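Local coordinates for beta subunit of photoactivated adenylyl cyclase (Beggiatoa sp. PS, PDB 5M2A), which probably makes cyclic AMP from ATP in response to blue light, sensed by a flavin-binding BLUF domain linked to an adenylyl cyclase domain, at residues A[29-34]-A[93-98]; A[38-43]-A[87-92]; A[76-81]-A[136-141]. All coordinates share one frame; numbering follows the deposited sequence.

Contact 1 (A[29-34]-A[93-98]); sequences VSIKNN and NWAMKT. With FMN (flavin mononucleotide), chain F.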
loop_
_atom_site.group_PDB
_atom_site.type_symbol
_atom_site.label_atom_id
_atom_site.label_comp_id
_atom_site.label_asym_id
_atom_site.label_seq_id
_atom_site.Cartn_x
_atom_site.Cartn_y
_atom_site.Cartn_z
ATOM N N VAL A 29 -13.829 -5.057 37.084
ATOM C CA VAL A 29 -14.594 -3.872 36.707
ATOM C C VAL A 29 -15.416 -4.153 35.458
ATOM O O VAL A 29 -16.578 -3.738 35.358
ATOM C CB VAL A 29 -13.659 -2.661 36.513
ATOM C CG1 VAL A 29 -14.411 -1.495 35.885
ATOM C CG2 VAL A 29 -13.054 -2.233 37.842
ATOM N N SER A 30 -14.832 -4.863 34.489
ATOM C CA SER A 30 -15.583 -5.239 33.297
ATOM C C SER A 30 -16.777 -6.114 33.658
ATOM O O SER A 30 -17.896 -5.875 33.195
ATOM C CB SER A 30 -14.669 -5.953 32.303
ATOM O OG SER A 30 -13.545 -5.147 31.996
ATOM N N ILE A 31 -16.554 -7.128 34.499
ATOM C CA ILE A 31 -17.642 -8.015 34.908
ATOM C C ILE A 31 -18.757 -7.227 35.585
ATOM O O ILE A 31 -19.944 -7.444 35.312
ATOM C CB ILE A 31 -17.106 -9.133 35.821
ATOM C CG1 ILE A 31 -16.221 -10.091 35.024
ATOM C CG2 ILE A 31 -18.249 -9.894 36.476
ATOM C CD1 ILE A 31 -15.598 -11.175 35.880
ATOM N N LYS A 32 -18.396 -6.298 36.474
ATOM C CA LYS A 32 -19.402 -5.505 37.177
ATOM C C LYS A 32 -20.173 -4.609 36.216
ATOM O O LYS A 32 -21.410 -4.594 36.225
ATOM C CB LYS A 32 -18.736 -4.669 38.271
ATOM C CG LYS A 32 -18.218 -5.474 39.451
ATOM C CD LYS A 32 -17.530 -4.574 40.465
ATOM C CE LYS A 32 -16.357 -3.835 39.838
ATOM N NZ LYS A 32 -15.609 -3.010 40.824
ATOM N N ASN A 33 -19.457 -3.849 35.380
ATOM C CA ASN A 33 -20.127 -2.939 34.457
ATOM C C ASN A 33 -20.921 -3.702 33.403
ATOM O O ASN A 33 -22.064 -3.341 33.100
ATOM C CB ASN A 33 -19.106 -2.017 33.792
ATOM C CG ASN A 33 -18.425 -1.087 34.780
ATOM O OD1 ASN A 33 -18.856 -0.955 35.925
ATOM N ND2 ASN A 33 -17.355 -0.430 34.336
ATOM N N ASN A 34 -20.337 -4.765 32.841
ATOM C CA ASN A 34 -21.010 -5.490 31.767
ATOM C C ASN A 34 -22.269 -6.190 32.261
ATOM O O ASN A 34 -23.242 -6.310 31.509
ATOM C CB ASN A 34 -20.048 -6.488 31.124
ATOM C CG ASN A 34 -18.904 -5.803 30.392
ATOM O OD1 ASN A 34 -18.762 -4.581 30.448
ATOM N ND2 ASN A 34 -18.080 -6.590 29.710
ATOM N N ASN A 93 -23.012 -16.439 29.002
ATOM C CA ASN A 93 -22.794 -16.674 30.422
ATOM C C ASN A 93 -21.597 -15.917 30.982
ATOM O O ASN A 93 -21.311 -16.038 32.175
ATOM C CB ASN A 93 -22.614 -18.173 30.686
ATOM C CG ASN A 93 -23.779 -18.999 30.178
ATOM O OD1 ASN A 93 -24.940 -18.695 30.449
ATOM N ND2 ASN A 93 -23.471 -20.047 29.425
ATOM N N TRP A 94 -20.892 -15.143 30.158
ATOM C CA TRP A 94 -19.674 -14.455 30.578
ATOM C C TRP A 94 -19.870 -12.952 30.425
ATOM O O TRP A 94 -19.810 -12.434 29.309
ATOM C CB TRP A 94 -18.477 -14.916 29.758
ATOM C CG TRP A 94 -18.152 -16.373 29.869
ATOM C CD1 TRP A 94 -18.505 -17.225 30.873
ATOM C CD2 TRP A 94 -17.396 -17.148 28.931
ATOM N NE1 TRP A 94 -18.016 -18.489 30.617
ATOM C CE2 TRP A 94 -17.331 -18.465 29.428
ATOM C CE3 TRP A 94 -16.773 -16.857 27.714
ATOM C CZ2 TRP A 94 -16.664 -19.488 28.751
ATOM C CZ3 TRP A 94 -16.107 -17.875 27.043
ATOM C CH2 TRP A 94 -16.059 -19.172 27.564
ATOM N N ALA A 95 -20.092 -12.251 31.538
ATOM C CA ALA A 95 -20.084 -10.791 31.501
ATOM C C ALA A 95 -18.776 -10.282 30.902
ATOM O O ALA A 95 -18.769 -9.410 30.022
ATOM C CB ALA A 95 -20.294 -10.234 32.908
ATOM N N MET A 96 -17.654 -10.828 31.373
ATOM C CA MET A 96 -16.361 -10.639 30.721
ATOM C C MET A 96 -15.393 -11.714 31.196
ATOM O O MET A 96 -14.874 -11.644 32.314
ATOM C CB MET A 96 -15.795 -9.244 31.000
ATOM C CG MET A 96 -14.466 -8.970 30.291
ATOM S SD MET A 96 -14.430 -9.528 28.574
ATOM C CE MET A 96 -15.819 -8.633 27.873
ATOM N N LYS A 97 -15.160 -12.718 30.364
ATOM C CA LYS A 97 -14.232 -13.790 30.692
ATOM C C LYS A 97 -12.840 -13.397 30.215
ATOM O O LYS A 97 -12.652 -13.100 29.033
ATOM C CB LYS A 97 -14.671 -15.103 30.045
ATOM C CG LYS A 97 -13.608 -16.186 30.018
ATOM C CD LYS A 97 -13.433 -16.817 31.370
ATOM C CE LYS A 97 -14.615 -17.699 31.707
ATOM N NZ LYS A 97 -14.564 -18.189 33.110
ATOM N N THR A 98 -11.876 -13.372 31.129
ATOM C CA THR A 98 -10.495 -13.041 30.790
ATOM C C THR A 98 -9.686 -14.323 30.667
ATOM O O THR A 98 -9.702 -15.162 31.572
ATOM C CB THR A 98 -9.863 -12.125 31.839
ATOM O OG1 THR A 98 -10.572 -10.881 31.873
ATOM C CG2 THR A 98 -8.388 -11.865 31.506
HETATM N N1 FMN F . -14.531 -1.785 31.066
HETATM C C2 FMN F . -15.798 -2.337 31.065
HETATM O O2 FMN F . -16.687 -1.834 31.742
HETATM N N3 FMN F . -16.078 -3.446 30.292
HETATM C C4 FMN F . -15.084 -4.011 29.520
HETATM O O4 FMN F . -15.325 -5.002 28.832
HETATM C C4A FMN F . -13.812 -3.463 29.520
HETATM N N5 FMN F . -12.835 -4.042 28.748
HETATM C C5A FMN F . -11.572 -3.510 28.736
HETATM C C6 FMN F . -10.598 -4.103 27.951
HETATM C C7 FMN F . -9.315 -3.577 27.929
HETATM C C7M FMN F . -8.278 -4.239 27.073
HETATM C C8 FMN F . -9.011 -2.456 28.698
HETATM C C8M FMN F . -7.629 -1.878 28.684
HETATM C C9 FMN F . -9.991 -1.860 29.486
HETATM C C9A FMN F . -11.277 -2.386 29.505
HETATM N N10 FMN F . -12.256 -1.800 30.282
HETATM C C10 FMN F . -13.529 -2.342 30.295
HETATM C "C1'" FMN F . -11.904 -0.600 31.121
HETATM C "C2'" FMN F . -12.584 0.692 30.690
HETATM O "O2'" FMN F . -11.785 1.337 29.725
HETATM C "C3'" FMN F . -12.734 1.593 31.908
HETATM O "O3'" FMN F . -11.498 1.647 32.591
HETATM C "C4'" FMN F . -13.805 1.045 32.846
HETATM O "O4'" FMN F . -15.032 0.956 32.158
HETATM C "C5'" FMN F . -13.985 1.936 34.069
HETATM O "O5'" FMN F . -14.372 3.222 33.640
HETATM P P FMN F . -14.882 4.321 34.696
HETATM O O1P FMN F . -16.324 4.019 35.026
HETATM O O2P FMN F . -14.039 4.240 35.950
HETATM O O3P FMN F . -14.763 5.696 34.076
#
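Asn-34, Ile-31 and Ser-30 of helix 20-36 meet Ala-95 and Met-96 in a buried contact between a helix and the loop leading into strand 97-100, beside the flavin of the BLUF domain. Asn-34 is its polar centre. ND2 donates to Ala-95 O at 2.9 Å, a nearly straight bond (167°) in the plane of the amide. ND2 approaches that carbonyl from above its plane. The same ND2 makes a longer bond to flavin O4, 3.3 Å. OD1 accepts a hydrogen bond from flavin N3 at 2.9 Å. One amide thus reads the donor and acceptor edge of the isoalloxazine and ties it to the 93-98 segment. With a leucine here, flavin N3 would probably be left without its acceptor and Ala-95 O without this donor.

Asn-33 adds a further bond to the flavin, from ND2 to O2 at 3.0 Å. Ser-30 works differently. Its OG lies over the ring face, 3.0 Å from flavin C4A, while its polar bond goes back to Ile-26 O.

The apolar side is carried by Met-96. With CG anti to the backbone N (chi1 -178°), CG rests 3.6 Å from Ser-30 CB. The bends at chi2 and chi3 bring CE round to the amide nitrogen of Asn-34. Ile-31 passes alongside, with CG1 3.4 Å from Met-96 O and CG2 near Ala-95 CB.

The flavin is further held by Asp-71 and Gln-52. Met-96 also packs on Leu-43 of strand 40-46 and on Gln-52 and Leu-54 of strand 49-55. Lys-97 joins the sheet through backbone bonds to Gly-41 and Leu-43, which places the contact between helix 20-36 and the sheet.

Contact 2 (A[38-43]-A[87-92]); sequences NITGVL and TDRMFP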
loop_
_atom_site.group_PDB
_atom_site.type_symbol
_atom_site.label_atom_id
_atom_site.label_comp_id
_atom_site.label_asym_id
_atom_site.label_seq_id
_atom_site.Cartn_x
_atom_site.Cartn_y
_atom_site.Cartn_z
ATOM N N ASN A 38 -25.780 -5.445 30.672
ATOM C CA ASN A 38 -26.136 -6.666 29.949
ATOM C C ASN A 38 -25.168 -6.921 28.792
ATOM O O ASN A 38 -25.563 -7.322 27.696
ATOM C CB ASN A 38 -27.585 -6.608 29.458
ATOM C CG ASN A 38 -28.172 -7.984 29.195
ATOM O OD1 ASN A 38 -27.746 -8.978 29.784
ATOM N ND2 ASN A 38 -29.159 -8.045 28.307
ATOM N N ILE A 39 -23.882 -6.674 29.039
ATOM C CA ILE A 39 -22.827 -6.914 28.057
ATOM C C ILE A 39 -22.135 -8.222 28.402
ATOM O O ILE A 39 -21.918 -8.536 29.580
ATOM C CB ILE A 39 -21.820 -5.745 28.013
ATOM C CG1 ILE A 39 -22.503 -4.475 27.507
ATOM C CG2 ILE A 39 -20.611 -6.077 27.125
ATOM C CD1 ILE A 39 -21.596 -3.268 27.449
ATOM N N THR A 40 -21.812 -9.003 27.376
ATOM C CA THR A 40 -21.034 -10.216 27.539
ATOM C C THR A 40 -19.855 -10.182 26.575
ATOM O O THR A 40 -19.828 -9.403 25.618
ATOM C CB THR A 40 -21.888 -11.467 27.301
ATOM O OG1 THR A 40 -22.540 -11.377 26.031
ATOM C CG2 THR A 40 -22.938 -11.625 28.409
ATOM N N GLY A 41 -18.866 -11.019 26.842
ATOM C CA GLY A 41 -17.729 -11.110 25.949
ATOM C C GLY A 41 -16.552 -11.807 26.587
ATOM O O GLY A 41 -16.647 -12.407 27.659
ATOM N N VAL A 42 -15.425 -11.741 25.872
ATOM C CA VAL A 42 -14.186 -12.381 26.283
ATOM C C VAL A 42 -13.035 -11.428 26.037
ATOM O O VAL A 42 -13.046 -10.643 25.081
ATOM C CB VAL A 42 -13.927 -13.716 25.542
ATOM C CG1 VAL A 42 -14.967 -14.732 25.905
ATOM C CG2 VAL A 42 -13.906 -13.505 24.040
ATOM N N LEU A 43 -12.034 -11.493 26.905
ATOM C CA LEU A 43 -10.807 -10.719 26.766
ATOM C C LEU A 43 -9.640 -11.691 26.819
ATOM O O LEU A 43 -9.432 -12.354 27.839
ATOM C CB LEU A 43 -10.685 -9.661 27.868
ATOM C CG LEU A 43 -9.387 -8.854 27.905
ATOM C CD1 LEU A 43 -9.245 -8.021 26.632
ATOM C CD2 LEU A 43 -9.348 -7.974 29.156
ATOM N N THR A 87 -28.457 -12.302 16.254
ATOM C CA THR A 87 -29.563 -13.068 16.807
ATOM C C THR A 87 -29.221 -13.670 18.165
ATOM O O THR A 87 -30.049 -13.637 19.081
ATOM C CB THR A 87 -29.976 -14.175 15.831
ATOM O OG1 THR A 87 -30.293 -13.599 14.556
ATOM C CG2 THR A 87 -31.192 -14.926 16.355
ATOM N N ASP A 88 -28.010 -14.201 18.318
ATOM C CA ASP A 88 -27.617 -14.911 19.523
ATOM C C ASP A 88 -26.306 -14.360 20.060
ATOM O O ASP A 88 -25.378 -14.073 19.294
ATOM C CB ASP A 88 -27.465 -16.408 19.251
ATOM C CG ASP A 88 -28.635 -16.982 18.472
ATOM O OD1 ASP A 88 -29.795 -16.796 18.901
ATOM O OD2 ASP A 88 -28.393 -17.613 17.421
ATOM N N ARG A 89 -26.240 -14.212 21.379
ATOM C CA ARG A 89 -24.976 -13.911 22.033
ATOM C C ARG A 89 -24.008 -15.068 21.847
ATOM O O ARG A 89 -24.396 -16.238 21.892
ATOM C CB ARG A 89 -25.190 -13.656 23.524
ATOM C CG ARG A 89 -25.836 -12.326 23.847
ATOM C CD ARG A 89 -26.047 -12.184 25.345
ATOM N NE ARG A 89 -26.797 -10.977 25.673
ATOM C CZ ARG A 89 -26.241 -9.808 25.967
ATOM N NH1 ARG A 89 -24.920 -9.682 25.971
ATOM N NH2 ARG A 89 -27.006 -8.764 26.252
ATOM N N MET A 90 -22.736 -14.732 21.640
ATOM C CA MET A 90 -21.707 -15.754 21.524
ATOM C C MET A 90 -21.290 -16.304 22.884
ATOM O O MET A 90 -20.946 -17.487 22.992
ATOM C CB MET A 90 -20.495 -15.174 20.793
ATOM C CG MET A 90 -19.731 -16.174 19.970
ATOM S SD MET A 90 -18.426 -15.385 19.009
ATOM C CE MET A 90 -18.030 -16.727 17.889
ATOM N N PHE A 91 -21.319 -15.475 23.925
ATOM C CA PHE A 91 -20.858 -15.852 25.261
ATOM C C PHE A 91 -21.895 -15.420 26.289
ATOM O O PHE A 91 -21.623 -14.592 27.164
ATOM C CB PHE A 91 -19.489 -15.235 25.545
ATOM C CG PHE A 91 -18.506 -15.461 24.444
ATOM C CD1 PHE A 91 -17.890 -16.692 24.297
ATOM C CD2 PHE A 91 -18.219 -14.460 23.537
ATOM C CE1 PHE A 91 -16.988 -16.912 23.277
ATOM C CE2 PHE A 91 -17.317 -14.677 22.511
ATOM C CZ PHE A 91 -16.701 -15.910 22.384
ATOM N N PRO A 92 -23.094 -16.003 26.231
ATOM C CA PRO A 92 -24.199 -15.506 27.065
ATOM C C PRO A 92 -23.946 -15.597 28.560
ATOM O O PRO A 92 -24.611 -14.890 29.325
ATOM C CB PRO A 92 -25.375 -16.403 26.652
ATOM C CG PRO A 92 -24.729 -17.666 26.185
ATOM C CD PRO A 92 -23.450 -17.239 25.515
#
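Arg-89 is extended from CG to NE (chi2 178°, chi3 -174°), which carries its guanidinium across to Asn-38 and Thr-40. Thr-40 has OG1 between its backbone N and carbonyl carbon (chi1 53°), and this turns the hydroxyl to the edge of that group. NH1 donates to Thr-40 OG1 at 2.9 Å, with the oxygen close to the guanidinium plane. NH1 also makes a weak bond to Asn-38 O, 3.0 Å. NH2 is modelled 2.5 Å from the same Asn-38 O, too short to be taken literally. The Asn-38 amide adds no bond, because its ND2 stands 3.1 Å from NH2 and both are donors.

Beyond the arginine the contact turns apolar. Phe-91 lies with one face under Val-42, whose CG1 sits over the ring centre, 3.8 Å from the centroid, in a CH-pi contact. Val-42 has two conformers, and this geometry holds for one of them. Met-90 CB lies over the opposite face, toward the rim. Phe-91 O comes 3.1 Å from Thr-40 CB. Gly-41, between Thr-40 and Val-42 in the strand, has backbone angles that would jam a CB against the preceding carbonyl oxygen. Pro-111 of the second subunit packs on both Val-42 and Phe-91.

Glu-55 of strand 49-55 accepts from the backbone N of Met-90 and Phe-91 and is bonded to Thr-40 OG1. Arg-89 therefore meets neutral oxygens directly across the contact, while the nearby Glu-55 carboxylate, linked through Thr-40, would probably offset part of its charge.

Contact 3 (A[76-81]-A[136-141]); sequences NILCLK and YLINQG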
loop_
_atom_site.group_PDB
_atom_site.type_symbol
_atom_site.label_atom_id
_atom_site.label_comp_id
_atom_site.label_asym_id
_atom_site.label_seq_id
_atom_site.Cartn_x
_atom_site.Cartn_y
_atom_site.Cartn_z
ATOM N N ASN A 76 -2.767 1.540 19.858
ATOM C CA ASN A 76 -2.890 0.973 18.512
ATOM C C ASN A 76 -4.118 0.070 18.421
ATOM O O ASN A 76 -4.044 -1.107 18.053
ATOM C CB ASN A 76 -1.619 0.222 18.106
ATOM C CG ASN A 76 -1.565 -0.078 16.612
ATOM O OD1 ASN A 76 -0.876 -1.001 16.167
ATOM N ND2 ASN A 76 -2.307 0.699 15.830
ATOM N N ILE A 77 -5.264 0.638 18.769
ATOM C CA ILE A 77 -6.509 -0.122 18.797
ATOM C C ILE A 77 -7.096 -0.190 17.395
ATOM O O ILE A 77 -7.260 0.834 16.722
ATOM C CB ILE A 77 -7.501 0.509 19.786
ATOM C CG1 ILE A 77 -6.881 0.563 21.186
ATOM C CG2 ILE A 77 -8.814 -0.269 19.783
ATOM C CD1 ILE A 77 -7.607 1.496 22.135
ATOM N N LEU A 78 -7.419 -1.402 16.948
ATOM C CA LEU A 78 -8.047 -1.606 15.648
ATOM C C LEU A 78 -9.243 -2.525 15.833
ATOM O O LEU A 78 -9.086 -3.693 16.207
ATOM C CB LEU A 78 -7.065 -2.181 14.627
ATOM C CG LEU A 78 -7.682 -2.546 13.274
ATOM C CD1 LEU A 78 -8.277 -1.324 12.601
ATOM C CD2 LEU A 78 -6.669 -3.215 12.355
ATOM N N CYS A 79 -10.434 -1.995 15.582
ATOM C CA CYS A 79 -11.628 -2.824 15.544
ATOM C C CYS A 79 -11.652 -3.598 14.232
ATOM O O CYS A 79 -11.578 -3.003 13.152
ATOM C CB CYS A 79 -12.883 -1.969 15.691
ATOM S SG CYS A 79 -14.412 -2.934 15.693
ATOM N N LEU A 80 -11.760 -4.925 14.331
ATOM C CA LEU A 80 -11.631 -5.808 13.178
ATOM C C LEU A 80 -12.958 -6.213 12.567
ATOM O O LEU A 80 -13.015 -6.509 11.367
ATOM C CB LEU A 80 -10.883 -7.084 13.567
ATOM C CG LEU A 80 -9.432 -6.928 13.997
ATOM C CD1 LEU A 80 -8.905 -8.293 14.382
ATOM C CD2 LEU A 80 -8.612 -6.315 12.876
ATOM N N LYS A 81 -14.020 -6.241 13.355
ATOM C CA LYS A 81 -15.275 -6.768 12.856
ATOM C C LYS A 81 -16.392 -6.221 13.720
ATOM O O LYS A 81 -16.252 -6.122 14.941
ATOM C CB LYS A 81 -15.276 -8.304 12.866
ATOM C CG LYS A 81 -16.612 -8.932 12.484
ATOM C CD LYS A 81 -16.649 -10.420 12.806
ATOM C CE LYS A 81 -15.987 -11.258 11.725
ATOM N NZ LYS A 81 -15.975 -12.709 12.086
ATOM N N TYR A 136 -9.519 2.992 8.068
ATOM C CA TYR A 136 -10.758 3.618 8.517
ATOM C C TYR A 136 -11.958 2.713 8.261
ATOM O O TYR A 136 -12.776 2.473 9.161
ATOM C CB TYR A 136 -10.932 4.963 7.812
ATOM C CG TYR A 136 -12.216 5.661 8.160
ATOM C CD1 TYR A 136 -12.316 6.443 9.304
ATOM C CD2 TYR A 136 -13.334 5.534 7.352
ATOM C CE1 TYR A 136 -13.492 7.077 9.632
ATOM C CE2 TYR A 136 -14.516 6.166 7.669
ATOM C CZ TYR A 136 -14.591 6.935 8.810
ATOM O OH TYR A 136 -15.771 7.565 9.125
ATOM N N LEU A 137 -12.078 2.196 7.036
ATOM C CA LEU A 137 -13.216 1.342 6.697
ATOM C C LEU A 137 -13.268 0.108 7.586
ATOM O O LEU A 137 -14.342 -0.283 8.060
ATOM C CB LEU A 137 -13.147 0.931 5.228
ATOM C CG LEU A 137 -13.439 2.058 4.244
ATOM C CD1 LEU A 137 -13.118 1.625 2.826
ATOM C CD2 LEU A 137 -14.900 2.513 4.356
ATOM N N ILE A 138 -12.117 -0.520 7.820
ATOM C CA ILE A 138 -12.085 -1.700 8.679
ATOM C C ILE A 138 -12.494 -1.336 10.097
ATOM O O ILE A 138 -13.250 -2.069 10.750
ATOM C CB ILE A 138 -10.690 -2.346 8.639
ATOM C CG1 ILE A 138 -10.436 -2.933 7.255
ATOM C CG2 ILE A 138 -10.568 -3.436 9.707
ATOM C CD1 ILE A 138 -9.039 -3.362 7.052
ATOM N N ASN A 139 -11.991 -0.204 10.603
ATOM C CA ASN A 139 -12.344 0.233 11.946
ATOM C C ASN A 139 -13.849 0.470 12.083
ATOM O O ASN A 139 -14.401 0.294 13.175
ATOM C CB ASN A 139 -11.562 1.499 12.291
ATOM C CG ASN A 139 -11.441 1.729 13.783
ATOM O OD1 ASN A 139 -11.337 0.784 14.564
ATOM N ND2 ASN A 139 -11.448 2.995 14.185
ATOM N N GLN A 140 -14.508 0.865 10.997
ATOM C CA GLN A 140 -15.940 1.126 11.011
ATOM C C GLN A 140 -16.772 -0.128 10.778
ATOM O O GLN A 140 -17.998 -0.028 10.677
ATOM C CB GLN A 140 -16.286 2.187 9.967
ATOM C CG GLN A 140 -15.694 3.554 10.271
ATOM C CD GLN A 140 -16.137 4.093 11.620
ATOM O OE1 GLN A 140 -17.293 3.935 12.022
ATOM N NE2 GLN A 140 -15.212 4.727 12.333
ATOM N N GLY A 141 -16.140 -1.296 10.695
ATOM C CA GLY A 141 -16.857 -2.530 10.446
ATOM C C GLY A 141 -17.261 -2.751 9.008
ATOM O O GLY A 141 -18.185 -3.527 8.746
HETATM O O HOH W 1 -14.288 -4.505 9.635
#
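Ile-138 lays its CG2 methyl against Cys-79 O at 3.6 Å, with Leu-78 CD1 a little farther off. It belongs to the last turn of helix 132-139, which ends in a Schellman motif beside strand 77-83 of the BLUF sheet. Gly-141 has the positive phi (78°) that such an ending needs, and its N bonds back to Ile-138 O at 3.0 Å. The strand has its own irregularity: Leu-80 and Lys-81 both face Val-9 in a classic beta bulge.

One side-chain bond crosses from the helix end to the strand. Asn-139 has CG anti to its backbone N (chi1 -158°), and this swings the amide toward the strand. Its OD1 then accepts from Cys-79 N at 3.1 Å. The donor lies in the carbonyl plane. Asn-139 has two conformers, and the bond is described for one of them. The same OD1 is 3.4 Å from Cys-79 CB.

The backbones come close as well. Cys-79 O and Ile-138 O are 3.1 Å apart, and both are acceptors, so this approach should be unfavourable. Cys-79 O gains a CA-H contact from Asn-139 CA, 3.5 Å away, which may ease it.

Around the contact, Tyr-65 of helix 58-69 touches Cys-79 and Asn-139, and His-123 of helix 110-129 packs on Leu-78 and Leu-80. Leu-126 of the second subunit touches Ile-138, and Ile-119 of that subunit touches Leu-80, so the junction lies at the dimer interface. A water lies 2.9 Å from both Leu-80 O and Ile-138 O and bridges the two segments.

Contacts 1 and 2 are neighbours, with centres 10 Å apart. Contact 2 is nested inside the loop closed by contact 1. They touch at Asn-34 O and Ile-39 N, 2.6 Å apart and probably hydrogen-bonded, and where Trp-94 packs on Val-42. Contact 1 meets the flavin directly; in contact 2, Leu-43 also belongs to the pocket, and the Ile-39 side chain is about 6 Å from the flavin. Contact 3 is centred 23 Å from contact 1 and 19 Å from contact 2. It shares their sheet but touches neither, and its Cys-79 side chain is about 12 Å from the flavin. Contacts 2 and 3 touch the second subunit through several residues, segment 93-98 through Trp-94.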